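Long-range contacts in synaptic vesicle glycoprotein 2C (Homo sapiens, PDB 5JLV), which is a synaptic vesicle membrane glycoprotein whose luminal pentapeptide-repeat domain probably serves as a docking site for botulinum neurotoxin A: residues Phe57-Phe62 against Val78-Phe82; Phe31-Phe35 against Phe52-Lys56. One frame throughout, in Å; residues are numbered along the deposited sequence.

Contact 1: residues Phe57-Phe62 against Val78-Phe82; sequences FKSVTF and VNTYF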
loop_
_atom_site.group_PDB
_atom_site.type_symbol
_atom_site.label_atom_id
_atom_site.label_comp_id
_atom_site.label_asym_id
_atom_site.label_seq_id
_atom_site.Cartn_x
_atom_site.Cartn_y
_atom_site.Cartn_z
ATOM N N PHE C 57 32.368 4.760 16.875
ATOM C CA PHE C 57 32.262 6.085 17.489
ATOM C C PHE C 57 32.610 5.998 18.972
ATOM O O PHE C 57 32.084 5.146 19.696
ATOM C CB PHE C 57 30.851 6.644 17.339
ATOM C CG PHE C 57 30.423 6.854 15.917
ATOM C CD1 PHE C 57 30.772 8.015 15.234
ATOM C CD2 PHE C 57 29.642 5.894 15.259
ATOM C CE1 PHE C 57 30.362 8.215 13.916
ATOM C CE2 PHE C 57 29.238 6.089 13.947
ATOM C CZ PHE C 57 29.594 7.251 13.278
ATOM N N LYS C 58 33.499 6.874 19.428
ATOM C CA LYS C 58 33.913 6.873 20.829
ATOM C C LYS C 58 33.946 8.309 21.329
ATOM O O LYS C 58 34.784 9.109 20.878
ATOM C CB LYS C 58 35.295 6.220 20.992
ATOM C CG LYS C 58 35.412 4.799 20.451
ATOM C CD LYS C 58 36.852 4.289 20.521
ATOM C CE LYS C 58 36.967 2.926 19.846
ATOM N NZ LYS C 58 38.243 2.232 20.146
ATOM N N SER C 59 33.034 8.636 22.247
ATOM C CA SER C 59 32.908 10.004 22.771
ATOM C C SER C 59 32.794 11.005 21.617
ATOM O O SER C 59 33.605 11.916 21.474
ATOM C CB SER C 59 34.090 10.361 23.690
ATOM O OG SER C 59 34.375 9.306 24.588
ATOM N N VAL C 60 31.793 10.789 20.777
ATOM C CA VAL C 60 31.515 11.665 19.659
ATOM C C VAL C 60 30.132 12.237 19.882
ATOM O O VAL C 60 29.194 11.492 20.172
ATOM C CB VAL C 60 31.558 10.900 18.312
ATOM C CG1 VAL C 60 31.013 11.762 17.169
ATOM C CG2 VAL C 60 32.978 10.441 17.996
ATOM N N THR C 61 30.013 13.558 19.786
ATOM C CA THR C 61 28.705 14.196 19.759
ATOM C C THR C 61 28.476 14.942 18.442
ATOM O O THR C 61 29.326 15.717 18.002
ATOM C CB THR C 61 28.504 15.150 20.950
ATOM O OG1 THR C 61 28.539 14.390 22.162
ATOM C CG2 THR C 61 27.158 15.858 20.855
ATOM N N PHE C 62 27.338 14.664 17.815
ATOM C CA PHE C 62 26.801 15.497 16.753
ATOM C C PHE C 62 25.694 16.348 17.358
ATOM O O PHE C 62 24.831 15.831 18.063
ATOM C CB PHE C 62 26.210 14.624 15.637
ATOM C CG PHE C 62 27.232 13.855 14.854
ATOM C CD1 PHE C 62 27.608 12.574 15.242
ATOM C CD2 PHE C 62 27.795 14.395 13.700
ATOM C CE1 PHE C 62 28.542 11.859 14.512
ATOM C CE2 PHE C 62 28.732 13.682 12.965
ATOM C CZ PHE C 62 29.110 12.411 13.377
ATOM N N VAL C 78 30.281 4.249 21.702
ATOM C CA VAL C 78 30.398 4.400 23.147
ATOM C C VAL C 78 30.422 5.909 23.472
ATOM O O VAL C 78 31.109 6.704 22.789
ATOM C CB VAL C 78 31.658 3.675 23.690
ATOM C CG1 VAL C 78 31.705 3.711 25.217
ATOM C CG2 VAL C 78 31.689 2.227 23.201
ATOM N N ASN C 79 29.636 6.304 24.470
ATOM C CA ASN C 79 29.559 7.701 24.890
ATOM C C ASN C 79 29.316 8.601 23.668
ATOM O O ASN C 79 29.939 9.662 23.504
ATOM C CB ASN C 79 30.830 8.111 25.674
ATOM C CG ASN C 79 30.707 9.482 26.327
ATOM O OD1 ASN C 79 29.639 9.873 26.804
ATOM N ND2 ASN C 79 31.813 10.229 26.337
ATOM N N THR C 80 28.407 8.147 22.811
ATOM C CA THR C 80 28.109 8.827 21.566
ATOM C C THR C 80 26.664 9.322 21.555
ATOM O O THR C 80 25.735 8.578 21.881
ATOM C CB THR C 80 28.405 7.919 20.361
ATOM O OG1 THR C 80 29.819 7.635 20.317
ATOM C CG2 THR C 80 27.987 8.585 19.070
ATOM N N TYR C 81 26.484 10.587 21.195
ATOM C CA TYR C 81 25.154 11.193 21.190
ATOM C C TYR C 81 24.896 12.034 19.948
ATOM O O TYR C 81 25.777 12.751 19.467
ATOM C CB TYR C 81 24.984 12.097 22.385
ATOM C CG TYR C 81 24.898 11.420 23.732
ATOM C CD1 TYR C 81 23.685 10.913 24.199
ATOM C CD2 TYR C 81 26.007 11.363 24.574
ATOM C CE1 TYR C 81 23.589 10.332 25.458
ATOM C CE2 TYR C 81 25.921 10.785 25.825
ATOM C CZ TYR C 81 24.710 10.272 26.263
ATOM O OH TYR C 81 24.609 9.714 27.520
ATOM N N PHE C 82 23.658 11.959 19.470
ATOM C CA PHE C 82 23.129 12.873 18.483
ATOM C C PHE C 82 22.110 13.758 19.182
ATOM O O PHE C 82 21.050 13.279 19.583
ATOM C CB PHE C 82 22.450 12.082 17.364
ATOM C CG PHE C 82 23.367 11.139 16.646
ATOM C CD1 PHE C 82 23.564 9.839 17.118
ATOM C CD2 PHE C 82 24.012 11.533 15.481
ATOM C CE1 PHE C 82 24.415 8.964 16.450
ATOM C CE2 PHE C 82 24.858 10.656 14.801
ATOM C CZ PHE C 82 25.065 9.381 15.291
HETATM O O HOH W 1 29.501 12.423 23.639
#
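Phe62 and Phe82 lie side by side in successive coils of the beta-helix, near-equal first torsions (chi1 -69° in Phe62) sending both rings the same way. Followed outward, Phe62 CB sits 3.8 Å from Phe82 CD2. Its CG is about equally far from CD2 and CE2 of Phe82, and CD1 makes the tightest approach, 3.4 Å to Phe82 CE2. At CE1 the gap to Phe82 CE2 has opened to 3.9 Å, and beyond it the ring slides past its partner. The planes differ by 4°, yet the rings barely overlap; Phe67 meets Phe62 edge-to-face, as Phe87 does Phe82.

Between Phe57 and Phe62 the chain turns a corner at Ser59, matched one coil on by Asn79, both with positive phi. The strands pair in parallel, with two backbone bonds leading into the corner and two following it. In the second of these, Ser59 N reaches Val78 O at 2.8 Å. That oxygen is shared: Thr80 OG1 also donates to it, 2.9 Å away, from well above the carbonyl plane. The same hydroxyl touches Phe57 CB, while Thr80 CG2 rests against Val60 O. Outside the corner, Asn79 ND2 gives a weak bond to Ser59 OG (3.2 Å), and one water bridges Asn79 O and Thr61 OG1.

The chemistry divides largely by side: aromatic carbon lies inside, amide, hydroxyls and water outside. The buried exception, the Thr80 hydroxyl, is satisfied by donating to Val78 O, which probably fixes its rotation.

Contact 2: residues Phe31-Phe35 against Phe52-Lys56; sequences FTINF and FIGVK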
loop_
_atom_site.group_PDB
_atom_site.type_symbol
_atom_site.label_atom_id
_atom_site.label_comp_id
_atom_site.label_asym_id
_atom_site.label_seq_id
_atom_site.Cartn_x
_atom_site.Cartn_y
_atom_site.Cartn_z
ATOM N N PHE C 31 30.545 10.955 0.912
ATOM C CA PHE C 31 31.762 10.510 1.578
ATOM C C PHE C 31 31.561 9.144 2.195
ATOM O O PHE C 31 30.419 8.709 2.441
ATOM C CB PHE C 31 32.223 11.522 2.642
ATOM C CG PHE C 31 31.223 11.752 3.744
ATOM C CD1 PHE C 31 30.287 12.776 3.648
ATOM C CD2 PHE C 31 31.222 10.949 4.888
ATOM C CE1 PHE C 31 29.365 12.988 4.657
ATOM C CE2 PHE C 31 30.296 11.158 5.903
ATOM C CZ PHE C 31 29.368 12.180 5.787
ATOM N N THR C 32 32.669 8.459 2.425
ATOM C CA THR C 32 32.657 7.217 3.141
ATOM C C THR C 32 33.629 7.330 4.287
ATOM O O THR C 32 34.788 7.673 4.088
ATOM C CB THR C 32 33.032 6.036 2.223
ATOM O OG1 THR C 32 32.016 5.881 1.228
ATOM C CG2 THR C 32 33.148 4.736 3.021
ATOM N N ILE C 33 33.135 7.097 5.496
ATOM C CA ILE C 33 33.995 6.916 6.651
ATOM C C ILE C 33 33.902 5.455 7.092
ATOM O O ILE C 33 32.804 4.896 7.212
ATOM C CB ILE C 33 33.633 7.884 7.804
ATOM C CG1 ILE C 33 34.015 9.321 7.421
ATOM C CG2 ILE C 33 34.360 7.494 9.085
ATOM C CD1 ILE C 33 33.225 10.388 8.152
ATOM N N ASN C 34 35.058 4.826 7.268
ATOM C CA ASN C 34 35.115 3.439 7.718
ATOM C C ASN C 34 36.236 3.211 8.733
ATOM O O ASN C 34 36.805 2.118 8.820
ATOM C CB ASN C 34 35.224 2.478 6.517
ATOM C CG ASN C 34 36.541 2.611 5.769
ATOM O OD1 ASN C 34 37.289 3.568 5.964
ATOM N ND2 ASN C 34 36.826 1.644 4.907
ATOM N N PHE C 35 36.536 4.259 9.496
ATOM C CA PHE C 35 37.602 4.245 10.498
ATOM C C PHE C 35 37.085 4.807 11.818
ATOM O O PHE C 35 36.070 5.517 11.842
ATOM C CB PHE C 35 38.816 5.063 10.017
ATOM C CG PHE C 35 38.451 6.353 9.320
ATOM C CD1 PHE C 35 38.317 6.398 7.923
ATOM C CD2 PHE C 35 38.252 7.526 10.046
ATOM C CE1 PHE C 35 37.983 7.580 7.276
ATOM C CE2 PHE C 35 37.919 8.713 9.397
ATOM C CZ PHE C 35 37.785 8.738 8.013
ATOM N N PHE C 52 28.675 5.768 6.775
ATOM C CA PHE C 52 29.446 5.379 7.932
ATOM C C PHE C 52 29.402 3.859 8.009
ATOM O O PHE C 52 28.399 3.274 8.453
ATOM C CB PHE C 52 28.843 6.018 9.189
ATOM C CG PHE C 52 28.684 7.526 9.094
ATOM C CD1 PHE C 52 27.565 8.095 8.477
ATOM C CD2 PHE C 52 29.651 8.373 9.619
ATOM C CE1 PHE C 52 27.418 9.477 8.393
ATOM C CE2 PHE C 52 29.509 9.753 9.537
ATOM C CZ PHE C 52 28.388 10.302 8.928
ATOM N N ILE C 53 30.474 3.222 7.528
ATOM C CA ILE C 53 30.522 1.768 7.333
ATOM C C ILE C 53 31.590 1.137 8.226
ATOM O O ILE C 53 32.787 1.341 8.009
ATOM C CB ILE C 53 30.845 1.390 5.854
ATOM C CG1 ILE C 53 30.041 2.240 4.848
ATOM C CG2 ILE C 53 30.663 -0.105 5.620
ATOM C CD1 ILE C 53 28.568 1.883 4.728
ATOM N N GLY C 54 31.158 0.369 9.226
ATOM C CA GLY C 54 32.094 -0.305 10.142
ATOM C C GLY C 54 32.813 0.644 11.082
ATOM O O GLY C 54 33.892 0.340 11.576
ATOM N N VAL C 55 32.204 1.794 11.331
ATOM C CA VAL C 55 32.802 2.827 12.149
ATOM C C VAL C 55 32.603 2.527 13.634
ATOM O O VAL C 55 31.535 2.064 14.047
ATOM C CB VAL C 55 32.195 4.205 11.808
ATOM C CG1 VAL C 55 32.711 5.293 12.740
ATOM C CG2 VAL C 55 32.478 4.559 10.357
ATOM N N LYS C 56 33.641 2.774 14.426
ATOM C CA LYS C 56 33.489 2.848 15.875
ATOM C C LYS C 56 33.496 4.311 16.326
ATOM O O LYS C 56 34.492 5.019 16.152
ATOM C CB LYS C 56 34.585 2.048 16.588
ATOM C CG LYS C 56 34.542 0.552 16.302
ATOM C CD LYS C 56 35.496 -0.233 17.191
ATOM C CE LYS C 56 36.915 -0.181 16.662
ATOM N NZ LYS C 56 37.788 -1.166 17.357
#
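A corner of the right-handed quadrilateral beta-helix, the fold of pentapeptide-repeat proteins, sets Phe31-Phe35 beside Phe52-Lys56 of the next coil. The strands are parallel here, with Ile33 level with Phe52, and a single nearly straight bond joins them: Ile53 N to Ile33 O, 2.9 Å. Phe52 turns its ring inward, where Phe72 of the next coil stacks on it. Phe31 comes to this ring from the preceding coil as an offset edge-to-face partner, the planes at 85°, with its CE2 edge 3.7 Å from Phe52 CZ. Its CG is lodged between the backbone N and the carbonyl carbon (chi1 61°), which carries the ring across to Phe52. Ile33 lies alongside Phe52 and touches Phe52 CE2 with CD1 at 4.0 Å.

Gly54, with positive phi, takes the chain of 52-56 round the corner, and Val55 follows it inward. Ile33 CG2 is held between two neighbours: it meets Val55 CG2 at 3.7 Å and lies over the centre of the Phe35 ring, equally far above its plane. The two methyls of Val55 are divided between two carbonyls, CG2 approaching Ile33 O to 3.2 Å and CG1 lying 3.5 Å from Phe35 O.

Overall arrangement
Both contacts stack one coil of the beta-helix on the next, and they share a chain path: strand 46-53, used by contact 2, leads directly into strand 56-58, used by contact 1. Their centres are 14 Å apart, and they meet inside, where Phe57 CZ packs on Phe52 CD2 at 3.8 Å. Each buries phenylalanines, though Phe35 of contact 2 is exposed; the paired rings run nearly parallel in contact 1 and nearly perpendicular in contact 2. Both are partly buried, with two of eleven touching residues exposed in contact 1 against five of ten in contact 2. Contact 1 is the more extensively hydrogen-bonded, with polar side chains at its corner; contact 2 has one backbone bond and relies mostly on apolar contacts.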